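Local coordinates for adhesion and penetration protein autotransporter (Haemophilus influenzae, PDB 3SYJ) that promotes bacterial aggregation, adherence to host cells and invasion, and carries a probable serine protease domain at the start of its secreted passenger, at residues Y96-Y104 against N328-N336; K406-K417 against D428-D439. One frame throughout, in Å; residues are numbered along the deposited sequence.

Contact 1. Residues Y96-Y104 against N328-N336; sequences YKIVKRNNY and NIYSPRLNN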
loop_
_atom_site.group_PDB
_atom_site.type_symbol
_atom_site.label_atom_id
_atom_site.label_comp_id
_atom_site.label_asym_id
_atom_site.label_seq_id
_atom_site.Cartn_x
_atom_site.Cartn_y
_atom_site.Cartn_z
ATOM N N TYR A 96 28.993 -47.245 34.868
ATOM C CA TYR A 96 28.943 -48.581 34.291
ATOM C C TYR A 96 29.983 -49.463 34.968
ATOM O O TYR A 96 31.161 -49.127 34.974
ATOM C CB TYR A 96 29.194 -48.526 32.780
ATOM C CG TYR A 96 28.098 -47.802 32.031
ATOM C CD1 TYR A 96 26.923 -48.456 31.677
ATOM C CD2 TYR A 96 28.234 -46.465 31.690
ATOM C CE1 TYR A 96 25.909 -47.788 31.011
ATOM C CE2 TYR A 96 27.242 -45.796 31.022
ATOM C CZ TYR A 96 26.077 -46.461 30.689
ATOM O OH TYR A 96 25.089 -45.786 30.029
ATOM N N LYS A 97 29.549 -50.591 35.530
ATOM C CA LYS A 97 30.443 -51.471 36.290
ATOM C C LYS A 97 31.025 -52.618 35.477
ATOM O O LYS A 97 30.317 -53.287 34.735
ATOM C CB LYS A 97 29.714 -52.071 37.495
ATOM C CG LYS A 97 29.164 -51.059 38.478
ATOM C CD LYS A 97 28.244 -51.730 39.498
ATOM C CE LYS A 97 27.565 -50.702 40.395
ATOM N NZ LYS A 97 26.664 -51.344 41.394
ATOM N N ILE A 98 32.319 -52.857 35.648
ATOM C CA ILE A 98 32.979 -54.018 35.070
ATOM C C ILE A 98 32.549 -55.285 35.818
ATOM O O ILE A 98 32.673 -55.359 37.042
ATOM C CB ILE A 98 34.519 -53.866 35.151
ATOM C CG1 ILE A 98 35.004 -52.790 34.168
ATOM C CG2 ILE A 98 35.217 -55.200 34.892
ATOM C CD1 ILE A 98 36.441 -52.338 34.398
ATOM N N VAL A 99 32.045 -56.273 35.083
ATOM C CA VAL A 99 31.595 -57.525 35.683
ATOM C C VAL A 99 32.522 -58.665 35.293
ATOM O O VAL A 99 32.470 -59.746 35.870
ATOM C CB VAL A 99 30.151 -57.873 35.259
ATOM C CG1 VAL A 99 29.208 -56.744 35.645
ATOM C CG2 VAL A 99 30.074 -58.140 33.761
ATOM N N LYS A 100 33.371 -58.416 34.307
ATOM C CA LYS A 100 34.327 -59.407 33.844
ATOM C C LYS A 100 35.420 -58.676 33.075
ATOM O O LYS A 100 35.126 -57.941 32.131
ATOM C CB LYS A 100 33.624 -60.425 32.954
ATOM C CG LYS A 100 34.514 -61.525 32.431
ATOM C CD LYS A 100 35.043 -62.375 33.567
ATOM C CE LYS A 100 35.666 -63.647 33.031
ATOM N NZ LYS A 100 36.493 -64.336 34.052
ATOM N N ARG A 101 36.674 -58.869 33.486
ATOM C CA ARG A 101 37.806 -58.128 32.922
ATOM C C ARG A 101 38.267 -58.677 31.580
ATOM O O ARG A 101 38.741 -57.929 30.728
ATOM C CB ARG A 101 38.988 -58.121 33.896
ATOM C CG ARG A 101 38.633 -57.635 35.285
ATOM C CD ARG A 101 39.829 -57.018 35.985
ATOM N NE ARG A 101 39.389 -55.892 36.796
ATOM C CZ ARG A 101 39.764 -54.631 36.607
ATOM N NH1 ARG A 101 40.624 -54.309 35.652
ATOM N NH2 ARG A 101 39.294 -53.692 37.401
ATOM N N ASN A 102 38.127 -59.984 31.403
ATOM C CA ASN A 102 38.621 -60.661 30.214
ATOM C C ASN A 102 40.075 -60.303 29.927
ATOM O O ASN A 102 40.407 -59.810 28.852
ATOM C CB ASN A 102 37.734 -60.366 29.003
ATOM C CG ASN A 102 36.321 -60.922 29.164
ATOM O OD1 ASN A 102 36.140 -62.093 29.489
ATOM N ND2 ASN A 102 35.322 -60.083 28.933
ATOM N N ASN A 103 40.935 -60.561 30.907
ATOM C CA ASN A 103 42.371 -60.423 30.723
ATOM C C ASN A 103 42.874 -61.467 29.731
ATOM O O ASN A 103 42.653 -62.663 29.900
ATOM C CB ASN A 103 43.111 -60.542 32.060
ATOM C CG ASN A 103 42.800 -59.393 33.009
ATOM O OD1 ASN A 103 42.597 -58.258 32.583
ATOM N ND2 ASN A 103 42.764 -59.685 34.303
ATOM N N TYR A 104 43.533 -60.992 28.683
ATOM C CA TYR A 104 44.100 -61.842 27.643
ATOM C C TYR A 104 45.029 -62.918 28.207
ATOM O O TYR A 104 45.834 -62.648 29.093
ATOM C CB TYR A 104 44.894 -60.956 26.697
ATOM C CG TYR A 104 45.200 -61.550 25.355
ATOM C CD1 TYR A 104 44.307 -61.420 24.302
ATOM C CD2 TYR A 104 46.406 -62.198 25.124
ATOM C CE1 TYR A 104 44.597 -61.938 23.060
ATOM C CE2 TYR A 104 46.705 -62.722 23.886
ATOM C CZ TYR A 104 45.800 -62.587 22.856
ATOM O OH TYR A 104 46.093 -63.105 21.614
ATOM N N ASN A 328 42.043 -56.556 40.400
ATOM C CA ASN A 328 41.412 -57.293 39.310
ATOM C C ASN A 328 39.953 -57.700 39.550
ATOM O O ASN A 328 39.538 -58.782 39.246
ATOM C CB ASN A 328 42.216 -58.513 38.959
ATOM C CG ASN A 328 43.421 -58.190 38.192
ATOM O OD1 ASN A 328 43.352 -58.003 37.021
ATOM N ND2 ASN A 328 44.551 -58.153 38.848
ATOM N N ILE A 329 39.207 -56.787 40.100
ATOM C CA ILE A 329 37.886 -57.061 40.543
ATOM C C ILE A 329 36.909 -57.340 39.412
ATOM O O ILE A 329 36.863 -56.624 38.459
ATOM C CB ILE A 329 37.404 -55.947 41.405
ATOM C CG1 ILE A 329 38.098 -56.029 42.756
ATOM C CG2 ILE A 329 35.947 -56.022 41.536
ATOM C CD1 ILE A 329 38.220 -54.759 43.435
ATOM N N TYR A 330 36.132 -58.400 39.538
ATOM C CA TYR A 330 34.994 -58.630 38.653
ATOM C C TYR A 330 33.749 -59.074 39.411
ATOM O O TYR A 330 33.770 -59.122 40.614
ATOM C CB TYR A 330 35.355 -59.563 37.511
ATOM C CG TYR A 330 35.253 -60.996 37.820
ATOM C CD1 TYR A 330 34.465 -61.826 37.077
ATOM C CD2 TYR A 330 35.956 -61.545 38.860
ATOM C CE1 TYR A 330 34.391 -63.137 37.368
ATOM C CE2 TYR A 330 35.871 -62.828 39.142
ATOM C CZ TYR A 330 35.092 -63.629 38.401
ATOM O OH TYR A 330 35.036 -64.925 38.689
ATOM N N SER A 331 32.656 -59.359 38.697
ATOM C CA SER A 331 31.407 -59.710 39.355
ATOM C C SER A 331 30.899 -61.064 38.873
ATOM O O SER A 331 30.155 -61.143 37.897
ATOM C CB SER A 331 30.358 -58.637 39.089
ATOM O OG SER A 331 29.180 -58.887 39.839
ATOM N N PRO A 332 31.300 -62.140 39.558
ATOM C CA PRO A 332 30.897 -63.491 39.144
ATOM C C PRO A 332 29.376 -63.618 39.134
ATOM O O PRO A 332 28.818 -64.350 38.317
ATOM C CB PRO A 332 31.482 -64.393 40.240
ATOM C CG PRO A 332 32.493 -63.562 40.950
ATOM C CD PRO A 332 32.049 -62.140 40.825
ATOM N N ARG A 333 28.722 -62.904 40.047
ATOM C CA ARG A 333 27.269 -62.931 40.191
ATOM C C ARG A 333 26.543 -62.333 38.984
ATOM O O ARG A 333 25.573 -62.901 38.494
ATOM C CB ARG A 333 26.858 -62.186 41.461
ATOM C CG ARG A 333 25.363 -61.931 41.590
ATOM C CD ARG A 333 25.051 -61.172 42.875
ATOM N NE ARG A 333 25.478 -61.927 44.052
ATOM C CZ ARG A 333 25.389 -61.491 45.306
ATOM N NH1 ARG A 333 24.886 -60.292 45.562
ATOM N NH2 ARG A 333 25.810 -62.259 46.306
ATOM N N LEU A 334 27.011 -61.181 38.516
ATOM C CA LEU A 334 26.371 -60.510 37.395
ATOM C C LEU A 334 26.834 -61.096 36.066
ATOM O O LEU A 334 26.037 -61.251 35.143
ATOM C CB LEU A 334 26.633 -59.004 37.440
ATOM C CG LEU A 334 26.085 -58.266 38.664
ATOM C CD1 LEU A 334 26.476 -56.799 38.636
ATOM C CD2 LEU A 334 24.582 -58.396 38.758
ATOM N N ASN A 335 28.118 -61.429 35.972
ATOM C CA ASN A 335 28.664 -61.933 34.717
ATOM C C ASN A 335 28.097 -63.286 34.344
ATOM O O ASN A 335 28.259 -63.737 33.205
ATOM C CB ASN A 335 30.190 -62.031 34.755
ATOM C CG ASN A 335 30.763 -62.559 33.448
ATOM O OD1 ASN A 335 30.630 -61.928 32.395
ATOM N ND2 ASN A 335 31.384 -63.730 33.505
ATOM N N ASN A 336 27.449 -63.940 35.303
ATOM C CA ASN A 336 26.885 -65.265 35.055
ATOM C C ASN A 336 25.770 -65.234 34.012
ATOM O O ASN A 336 25.572 -66.198 33.274
ATOM C CB ASN A 336 26.382 -65.913 36.352
ATOM C CG ASN A 336 26.182 -67.411 36.211
ATOM O OD1 ASN A 336 25.052 -67.906 36.254
ATOM N ND2 ASN A 336 27.279 -68.142 36.013
HETATM O O HOH W 1 35.053 -54.690 38.486
HETATM O O HOH W 2 43.043 -56.013 35.106
HETATM O O HOH W 3 32.501 -61.297 29.582
#

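Contact 2. Residues K406-K417 against D428-D439; sequences KIGKGTLHVQAK and DGKVILEQQADD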
loop_
_atom_site.group_PDB
_atom_site.type_symbol
_atom_site.label_atom_id
_atom_site.label_comp_id
_atom_site.label_asym_id
_atom_site.label_seq_id
_atom_site.Cartn_x
_atom_site.Cartn_y
_atom_site.Cartn_z
ATOM N N LYS A 406 17.923 -48.636 26.949
ATOM C CA LYS A 406 17.247 -48.889 25.680
ATOM C C LYS A 406 18.094 -48.406 24.519
ATOM O O LYS A 406 18.390 -47.217 24.409
ATOM C CB LYS A 406 15.867 -48.217 25.641
ATOM C CG LYS A 406 15.347 -47.909 24.223
ATOM C CD LYS A 406 14.677 -49.115 23.587
ATOM C CE LYS A 406 14.201 -48.835 22.159
ATOM N NZ LYS A 406 15.317 -48.733 21.183
ATOM N N ILE A 407 18.490 -49.338 23.663
ATOM C CA ILE A 407 19.272 -48.996 22.482
ATOM C C ILE A 407 18.668 -49.644 21.244
ATOM O O ILE A 407 17.615 -50.267 21.320
ATOM C CB ILE A 407 20.758 -49.400 22.625
ATOM C CG1 ILE A 407 20.899 -50.897 22.902
ATOM C CG2 ILE A 407 21.424 -48.607 23.731
ATOM C CD1 ILE A 407 22.346 -51.349 22.999
ATOM N N GLY A 408 19.334 -49.498 20.107
ATOM C CA GLY A 408 18.785 -49.965 18.850
ATOM C C GLY A 408 17.844 -48.934 18.251
ATOM O O GLY A 408 17.254 -48.113 18.966
ATOM N N LYS A 409 17.710 -48.966 16.931
ATOM C CA LYS A 409 16.872 -48.000 16.235
ATOM C C LYS A 409 15.379 -48.303 16.368
ATOM O O LYS A 409 14.551 -47.476 15.999
ATOM C CB LYS A 409 17.244 -47.942 14.752
ATOM C CG LYS A 409 18.631 -47.394 14.457
ATOM C CD LYS A 409 18.904 -47.461 12.966
ATOM C CE LYS A 409 20.329 -47.051 12.648
ATOM N NZ LYS A 409 20.602 -45.652 13.095
ATOM N N GLY A 410 15.040 -49.483 16.882
ATOM C CA GLY A 410 13.647 -49.897 16.980
ATOM C C GLY A 410 12.869 -49.270 18.123
ATOM O O GLY A 410 13.407 -48.467 18.893
ATOM N N THR A 411 11.598 -49.658 18.236
ATOM C CA THR A 411 10.675 -49.091 19.221
ATOM C C THR A 411 10.402 -50.005 20.425
ATOM O O THR A 411 10.260 -51.215 20.282
ATOM C CB THR A 411 9.335 -48.713 18.555
ATOM O OG1 THR A 411 9.571 -47.711 17.557
ATOM C CG2 THR A 411 8.349 -48.183 19.580
ATOM N N LEU A 412 10.347 -49.406 21.609
ATOM C CA LEU A 412 9.978 -50.102 22.831
ATOM C C LEU A 412 8.675 -49.470 23.277
ATOM O O LEU A 412 8.663 -48.334 23.736
ATOM C CB LEU A 412 11.020 -49.853 23.921
ATOM C CG LEU A 412 11.447 -50.959 24.888
ATOM C CD1 LEU A 412 11.459 -50.430 26.322
ATOM C CD2 LEU A 412 10.574 -52.181 24.788
ATOM N N HIS A 413 7.573 -50.191 23.126
ATOM C CA HIS A 413 6.275 -49.668 23.525
ATOM C C HIS A 413 5.976 -50.122 24.956
ATOM O O HIS A 413 5.543 -51.243 25.178
ATOM C CB HIS A 413 5.204 -50.143 22.532
ATOM C CG HIS A 413 3.817 -49.680 22.849
ATOM N ND1 HIS A 413 3.556 -48.641 23.716
ATOM C CD2 HIS A 413 2.612 -50.091 22.387
ATOM C CE1 HIS A 413 2.252 -48.447 23.791
ATOM N NE2 HIS A 413 1.656 -49.314 22.993
ATOM N N VAL A 414 6.234 -49.250 25.923
ATOM C CA VAL A 414 6.045 -49.593 27.334
ATOM C C VAL A 414 4.570 -49.578 27.722
ATOM O O VAL A 414 3.885 -48.559 27.581
ATOM C CB VAL A 414 6.817 -48.630 28.252
ATOM C CG1 VAL A 414 6.559 -48.950 29.729
ATOM C CG2 VAL A 414 8.291 -48.699 27.938
ATOM N N GLN A 415 4.089 -50.710 28.222
ATOM C CA GLN A 415 2.668 -50.871 28.488
ATOM C C GLN A 415 2.417 -51.799 29.675
ATOM O O GLN A 415 1.461 -52.576 29.671
ATOM C CB GLN A 415 1.979 -51.423 27.236
ATOM C CG GLN A 415 0.598 -50.865 26.969
ATOM C CD GLN A 415 0.029 -51.359 25.648
ATOM O OE1 GLN A 415 -0.521 -50.584 24.863
ATOM N NE2 GLN A 415 0.170 -52.657 25.394
ATOM N N ALA A 416 3.272 -51.727 30.689
ATOM C CA ALA A 416 3.083 -52.542 31.883
ATOM C C ALA A 416 2.033 -51.921 32.814
ATOM O O ALA A 416 1.514 -50.835 32.543
ATOM C CB ALA A 416 4.407 -52.721 32.609
ATOM N N LYS A 417 1.728 -52.605 33.914
ATOM C CA LYS A 417 0.669 -52.153 34.812
ATOM C C LYS A 417 1.181 -51.634 36.134
ATOM O O LYS A 417 2.063 -52.231 36.755
ATOM C CB LYS A 417 -0.351 -53.271 35.079
ATOM C CG LYS A 417 -1.419 -53.411 33.994
ATOM C CD LYS A 417 -2.468 -54.468 34.344
ATOM C CE LYS A 417 -3.287 -54.073 35.567
ATOM N NZ LYS A 417 -4.442 -55.001 35.795
ATOM N N ASP A 428 18.820 -44.793 22.092
ATOM C CA ASP A 428 18.600 -44.929 20.654
ATOM C C ASP A 428 17.169 -45.367 20.350
ATOM O O ASP A 428 16.526 -46.040 21.161
ATOM C CB ASP A 428 19.606 -45.928 20.059
ATOM C CG ASP A 428 19.788 -45.756 18.561
ATOM O OD1 ASP A 428 19.127 -44.871 17.972
ATOM O OD2 ASP A 428 20.594 -46.507 17.968
ATOM N N GLY A 429 16.665 -44.973 19.188
ATOM C CA GLY A 429 15.349 -45.413 18.758
ATOM C C GLY A 429 14.222 -44.710 19.489
ATOM O O GLY A 429 14.341 -43.542 19.856
ATOM N N LYS A 430 13.116 -45.418 19.691
ATOM C CA LYS A 430 11.936 -44.817 20.298
ATOM C C LYS A 430 11.371 -45.639 21.444
ATOM O O LYS A 430 11.311 -46.861 21.386
ATOM C CB LYS A 430 10.841 -44.583 19.260
ATOM C CG LYS A 430 9.707 -43.713 19.771
ATOM C CD LYS A 430 8.416 -43.945 18.999
ATOM C CE LYS A 430 8.496 -43.396 17.589
ATOM N NZ LYS A 430 7.250 -43.732 16.845
ATOM N N VAL A 431 10.970 -44.941 22.496
ATOM C CA VAL A 431 10.266 -45.545 23.606
ATOM C C VAL A 431 8.942 -44.820 23.660
ATOM O O VAL A 431 8.907 -43.590 23.762
ATOM C CB VAL A 431 10.998 -45.304 24.929
ATOM C CG1 VAL A 431 10.079 -45.577 26.108
ATOM C CG2 VAL A 431 12.271 -46.148 25.003
ATOM N N ILE A 432 7.855 -45.576 23.556
ATOM C CA ILE A 432 6.514 -45.025 23.704
ATOM C C ILE A 432 6.029 -45.333 25.113
ATOM O O ILE A 432 6.094 -46.478 25.556
ATOM C CB ILE A 432 5.539 -45.645 22.681
ATOM C CG1 ILE A 432 6.018 -45.366 21.252
ATOM C CG2 ILE A 432 4.144 -45.112 22.894
ATOM C CD1 ILE A 432 5.211 -46.083 20.179
ATOM N N LEU A 433 5.565 -44.310 25.820
ATOM C CA LEU A 433 5.071 -44.488 27.179
ATOM C C LEU A 433 3.564 -44.650 27.193
ATOM O O LEU A 433 2.831 -43.717 26.868
ATOM C CB LEU A 433 5.444 -43.294 28.052
ATOM C CG LEU A 433 6.931 -42.946 28.110
ATOM C CD1 LEU A 433 7.133 -41.720 28.987
ATOM C CD2 LEU A 433 7.720 -44.145 28.632
ATOM N N GLU A 434 3.110 -45.840 27.575
ATOM C CA GLU A 434 1.686 -46.076 27.781
ATOM C C GLU A 434 1.416 -47.050 28.932
ATOM O O GLU A 434 0.671 -48.013 28.760
ATOM C CB GLU A 434 1.021 -46.581 26.486
ATOM C CG GLU A 434 -0.450 -46.171 26.367
ATOM C CD GLU A 434 -1.159 -46.753 25.157
ATOM O OE1 GLU A 434 -0.489 -47.310 24.264
ATOM O OE2 GLU A 434 -2.403 -46.650 25.102
ATOM N N GLN A 435 2.016 -46.808 30.097
ATOM C CA GLN A 435 1.718 -47.627 31.270
ATOM C C GLN A 435 0.229 -47.602 31.517
ATOM O O GLN A 435 -0.404 -46.555 31.365
ATOM C CB GLN A 435 2.392 -47.087 32.532
ATOM C CG GLN A 435 3.808 -47.521 32.734
ATOM C CD GLN A 435 3.947 -48.937 33.234
ATOM O OE1 GLN A 435 3.643 -49.256 34.385
ATOM N NE2 GLN A 435 4.446 -49.789 32.376
ATOM N N GLN A 436 -0.311 -48.748 31.920
ATOM C CA GLN A 436 -1.705 -48.860 32.335
ATOM C C GLN A 436 -1.817 -48.762 33.850
ATOM O O GLN A 436 -0.975 -49.291 34.574
ATOM C CB GLN A 436 -2.276 -50.211 31.919
ATOM C CG GLN A 436 -1.810 -50.732 30.577
ATOM C CD GLN A 436 -2.512 -50.069 29.415
ATOM O OE1 GLN A 436 -2.270 -48.900 29.110
ATOM N NE2 GLN A 436 -3.381 -50.821 28.745
ATOM N N ALA A 437 -2.872 -48.111 34.328
ATOM C CA ALA A 437 -3.166 -48.075 35.758
ATOM C C ALA A 437 -3.374 -49.490 36.284
ATOM O O ALA A 437 -3.853 -50.355 35.563
ATOM C CB ALA A 437 -4.403 -47.231 36.020
ATOM N N ASP A 438 -2.994 -49.736 37.532
ATOM C CA ASP A 438 -3.299 -51.018 38.145
ATOM C C ASP A 438 -4.701 -50.941 38.750
ATOM O O ASP A 438 -5.390 -49.935 38.584
ATOM C CB ASP A 438 -2.228 -51.444 39.162
ATOM C CG ASP A 438 -2.128 -50.509 40.367
ATOM O OD1 ASP A 438 -2.902 -49.531 40.478
ATOM O OD2 ASP A 438 -1.255 -50.772 41.219
ATOM N N ASP A 439 -5.135 -51.999 39.426
ATOM C CA ASP A 439 -6.496 -52.030 39.967
ATOM C C ASP A 439 -6.702 -50.900 40.976
ATOM O O ASP A 439 -7.794 -50.340 41.084
ATOM C CB ASP A 439 -6.817 -53.389 40.605
ATOM C CG ASP A 439 -6.905 -54.520 39.578
ATOM O OD1 ASP A 439 -7.125 -54.238 38.378
ATOM O OD2 ASP A 439 -6.757 -55.698 39.971
HETATM O O HOH W 4 21.771 -48.288 19.348
HETATM O O HOH W 5 21.835 -46.554 15.666
HETATM O O HOH W 6 19.742 -44.010 15.372
HETATM O O HOH W 7 7.477 -46.514 15.774
HETATM O O HOH W 8 -3.892 -54.692 39.173
HETATM O O HOH W 9 -6.430 -52.841 36.146
#

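Contact 1. Residues Y96-Y104 against N328-N336
Ser331 N donates to Val99 O at 2.9 Å, a nearly straight bond (163° at the hydrogen) that joins the two backbones just before the short helix 332-335. The donor sits above the plane of the Val99 carbonyl. Next along the chain, Arg101 NE gives its hydrogen to Ile329 O at 3.1 Å. This oxygen lies at the edge of the guanidinium, close to its plane. Water 1 also donates to Ile329 O and to Ile98 O, so Ile329 O is held by a side chain and a water. Further out, Asn103 ND2 donates to Asn328 OD1 at 3.2 Å. The two amide planes stand 86° apart. Asn103 OD1 hydrogen-bonds His117 ND1, and Asn328 ND2 bonds Gly326 O.

The packing centres on Val99. Its CG1 meets Leu334 CB at 3.9 Å, and its CG2 rests against Asn335 CB. Lys100 leaves the backbone with CG anti to N (chi1 -179°), then bends at chi2. This lays its CD 3.6 Å from Tyr330 CD1, with the two side chains running the same way. The ammonium goes on to a salt bridge with Asp317. Val99 O lies at the edge of the Tyr330 ring. Lys100 CB also packs on Asn335 OD1, at 3.4 Å, an oxygen whose stronger partner is Arg120.

Ser331 is the helix N-cap; its OG accepts a weak bond from Leu334 N and also pairs with Leu313 O. The contact is consistent with an interdomain interface, joining a strand and loop within the S6 peptidase region to a capped helical turn, probably in an excursion from the beta-helix.

Contact 2. Residues K406-K417 against D428-D439
Strands 411-414 and 430-433 run parallel, 14° apart, with Thr411, Leu412, His413 and Val414 level with Lys430, Val431, Ile432 and Leu433. Lys430 N donates to Gly410 O, Leu412 N to Lys430 O at 2.7 Å, Ile432 N to Leu412 O, Val414 N to Ile432 O and Glu434 N to Val414 O. Further on, Gln436 N bonds Ala416 O at 2.8 Å.

Lys406 bends at chi2 (83°) and chi4 (72°), which curls its ammonium back onto main-chain carbonyls. NZ donates to Asp428 O at 3.0 Å, and to Ile407 O and Gly410 O. It reaches Gly410 O from the face opposite Lys430 N. The aliphatic part of Lys406 slides along Val431, Lys406 CG to Val431 CG2 at 3.6 Å.

On the buried face, with Leu412 and Leu433, Val414 CG2 touches Val431 CG1 at 4.0 Å. On the other face Thr411 CG2 meets Ile432 CD1 at 3.8 Å. There Glu434 OE1 lies at the His413 ring edge, 3.0 Å from His413 CE1, with ring and carboxylate nearly coplanar. Waters 5 and 6 link Asp428 to Lys409 NZ.

In-register parallel strands from successive coils, with aliphatic residues stacked inward, are the hallmark of the right-handed beta-helix of autotransporter passengers.

How the contacts relate
Contact 1 closes before contact 2 opens along the chain. Their centres are 30 Å apart and their nearest atoms about 8 Å, without touching. Contact 1 ties the N-terminal protease region to residues 328-336, whose strand 329-330 pairs antiparallel with 315-316, shortly before beta-helix strand 340-343. Contact 2 lies a few coils further on, where strands 411-414 and 430-433 are neighbours in the solenoid. Single residues also link the protease region to this part of the stem: Tyr96 bonds Arg403, just before 406-417, and Ile407 touches Asn65 and Phe124. One contact thus joins domain to stem and the other builds the stem, so the protease domain sits beside the early coils of the beta-helix.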